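Transcobalamin-1 (Homo sapiens, PDB 4KKI) carries vitamin B12, holding it with femtomolar affinity and shielding it from stomach acid. Local coordinates at residues A247-F252 / G296-D301. Residues are numbered along the deposited sequence; the frame is centred on the assembly and turned at random.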
loop_
_atom_site.group_PDB
_atom_site.type_symbol
_atom_site.label_atom_id
_atom_site.label_comp_id
_atom_site.label_asym_id
_atom_site.label_seq_id
_atom_site.Cartn_x
_atom_site.Cartn_y
_atom_site.Cartn_z
ATOM N N ALA A 247 -5.278 -2.061 -7.604
ATOM C CA ALA A 247 -5.702 -1.515 -8.888
ATOM C C ALA A 247 -6.985 -2.208 -9.342
ATOM O O ALA A 247 -7.897 -1.561 -9.856
ATOM C CB ALA A 247 -4.606 -1.661 -9.932
ATOM N N MET A 248 -7.051 -3.522 -9.136
ATOM C CA MET A 248 -8.254 -4.293 -9.440
ATOM C C MET A 248 -9.458 -3.779 -8.648
ATOM O O MET A 248 -10.549 -3.637 -9.199
ATOM C CB MET A 248 -8.041 -5.788 -9.167
ATOM C CG MET A 248 -7.018 -6.468 -10.075
ATOM S SD MET A 248 -6.699 -8.192 -9.628
ATOM C CE MET A 248 -8.293 -8.935 -9.962
ATOM N N GLN A 249 -9.253 -3.497 -7.362
ATOM C CA GLN A 249 -10.308 -2.929 -6.524
ATOM C C GLN A 249 -10.840 -1.639 -7.129
ATOM O O GLN A 249 -12.052 -1.450 -7.249
ATOM C CB GLN A 249 -9.799 -2.633 -5.111
ATOM C CG GLN A 249 -9.510 -3.851 -4.260
ATOM C CD GLN A 249 -9.276 -3.483 -2.807
ATOM O OE1 GLN A 249 -9.960 -2.618 -2.258
ATOM N NE2 GLN A 249 -8.299 -4.129 -2.180
ATOM N N ALA A 250 -9.923 -0.752 -7.501
ATOM C CA ALA A 250 -10.284 0.530 -8.096
ATOM C C ALA A 250 -11.092 0.343 -9.379
ATOM O O ALA A 250 -12.074 1.047 -9.608
ATOM C CB ALA A 250 -9.038 1.358 -8.363
ATOM N N LEU A 251 -10.679 -0.612 -10.208
ATOM C CA LEU A 251 -11.383 -0.890 -11.456
ATOM C C LEU A 251 -12.711 -1.608 -11.213
ATOM O O LEU A 251 -13.654 -1.457 -11.991
ATOM C CB LEU A 251 -10.501 -1.700 -12.413
ATOM C CG LEU A 251 -9.229 -1.011 -12.920
ATOM C CD1 LEU A 251 -8.464 -1.925 -13.860
ATOM C CD2 LEU A 251 -9.557 0.311 -13.606
ATOM N N PHE A 252 -12.775 -2.389 -10.135
ATOM C CA PHE A 252 -14.010 -3.064 -9.738
ATOM C C PHE A 252 -15.150 -2.072 -9.532
ATOM O O PHE A 252 -16.282 -2.322 -9.940
ATOM C CB PHE A 252 -13.813 -3.854 -8.436
ATOM C CG PHE A 252 -13.141 -5.186 -8.617
ATOM C CD1 PHE A 252 -12.762 -5.628 -9.875
ATOM C CD2 PHE A 252 -12.901 -6.003 -7.525
ATOM C CE1 PHE A 252 -12.148 -6.855 -10.036
ATOM C CE2 PHE A 252 -12.291 -7.233 -7.679
ATOM C CZ PHE A 252 -11.912 -7.660 -8.938
ATOM N N GLY A 296 -13.067 -10.872 -5.126
ATOM C CA GLY A 296 -14.109 -10.003 -5.646
ATOM C C GLY A 296 -14.548 -8.943 -4.655
ATOM O O GLY A 296 -15.677 -8.457 -4.708
ATOM N N LYS A 297 -13.646 -8.578 -3.750
ATOM C CA LYS A 297 -13.954 -7.609 -2.708
ATOM C C LYS A 297 -13.102 -6.356 -2.849
ATOM O O LYS A 297 -11.981 -6.410 -3.355
ATOM C CB LYS A 297 -13.729 -8.231 -1.327
ATOM C CG LYS A 297 -14.660 -9.391 -1.002
ATOM C CD LYS A 297 -16.080 -8.906 -0.766
ATOM C CE LYS A 297 -17.008 -10.055 -0.419
ATOM N NZ LYS A 297 -18.408 -9.588 -0.214
ATOM N N THR A 298 -13.646 -5.225 -2.410
ATOM C CA THR A 298 -12.888 -3.979 -2.346
ATOM C C THR A 298 -13.069 -3.354 -0.969
ATOM O O THR A 298 -13.870 -3.830 -0.165
ATOM C CB THR A 298 -13.354 -2.955 -3.402
ATOM O OG1 THR A 298 -14.547 -2.302 -2.948
ATOM C CG2 THR A 298 -13.617 -3.629 -4.743
ATOM N N PHE A 299 -12.337 -2.278 -0.705
ATOM C CA PHE A 299 -12.477 -1.559 0.557
ATOM C C PHE A 299 -13.874 -0.962 0.739
ATOM O O PHE A 299 -14.262 -0.616 1.853
ATOM C CB PHE A 299 -11.416 -0.464 0.686
ATOM C CG PHE A 299 -10.048 -0.976 1.051
ATOM C CD1 PHE A 299 -9.848 -2.314 1.345
ATOM C CD2 PHE A 299 -8.967 -0.115 1.112
ATOM C CE1 PHE A 299 -8.593 -2.785 1.684
ATOM C CE2 PHE A 299 -7.709 -0.578 1.455
ATOM C CZ PHE A 299 -7.522 -1.915 1.741
ATOM N N LEU A 300 -14.629 -0.845 -0.349
ATOM C CA LEU A 300 -15.972 -0.272 -0.279
ATOM C C LEU A 300 -17.012 -1.264 0.235
ATOM O O LEU A 300 -18.162 -0.898 0.474
ATOM C CB LEU A 300 -16.399 0.277 -1.639
ATOM C CG LEU A 300 -15.547 1.425 -2.180
ATOM C CD1 LEU A 300 -16.137 1.945 -3.475
ATOM C CD2 LEU A 300 -15.426 2.538 -1.151
ATOM N N ASP A 301 -16.605 -2.519 0.405
ATOM C CA ASP A 301 -17.497 -3.542 0.942
ATOM C C ASP A 301 -17.532 -3.504 2.466
ATOM O O ASP A 301 -18.186 -4.326 3.105
ATOM C CB ASP A 301 -17.080 -4.927 0.452
ATOM C CG ASP A 301 -17.276 -5.091 -1.036
ATOM O OD1 ASP A 301 -18.220 -4.480 -1.575
ATOM O OD2 ASP A 301 -16.485 -5.821 -1.668
#
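Q249, near the end of helix 244-252, comes within 5.0 Å of T298, CA to CA, where the chain leaves helix 284-294 through a Schellman motif with G296 at C-prime and then forms an ST turn. Both segments belong to the α6-α6 helical barrel of the N-terminal domain. Q249 carries its amide past T298 to the start of the 3-10 turn 299-301, where OE1 accepts from F299 N at 2.9 Å. That bond is bent, 138° at the hydrogen, and the donor stands above the carbonyl plane. The same oxygen lies 3.2 Å from T298 CA and over one face of the F299 ring, 3.6 Å from CD1; amide and ring planes are 74° apart. Cut back to an alanine, Q249 would probably leave F299 N without this acceptor and a gap between helix and turn. On the same side of the helix, T298 CG2 meets the F252 ring at its edge and sits 3.7 Å from F252 CB. One atom further along the ring, F252 CE2 packs 3.9 Å from G296 CA. P292 and A293 of helix 284-294 and L193 of helix 185-203 also touch the Q249 side chain. At the start of the turn, the F299 side chain lies about 6 Å from those of the cobalamin-binding residues Y145 and Q289. The loop is braced from within: D301 OD2 accepts a hydrogen bond from T298 N, which lies above the carboxylate plane, and T298 OG1, its chi1 of 80° having sent the methyl to F252, accepts from L300 N at 3.0 Å.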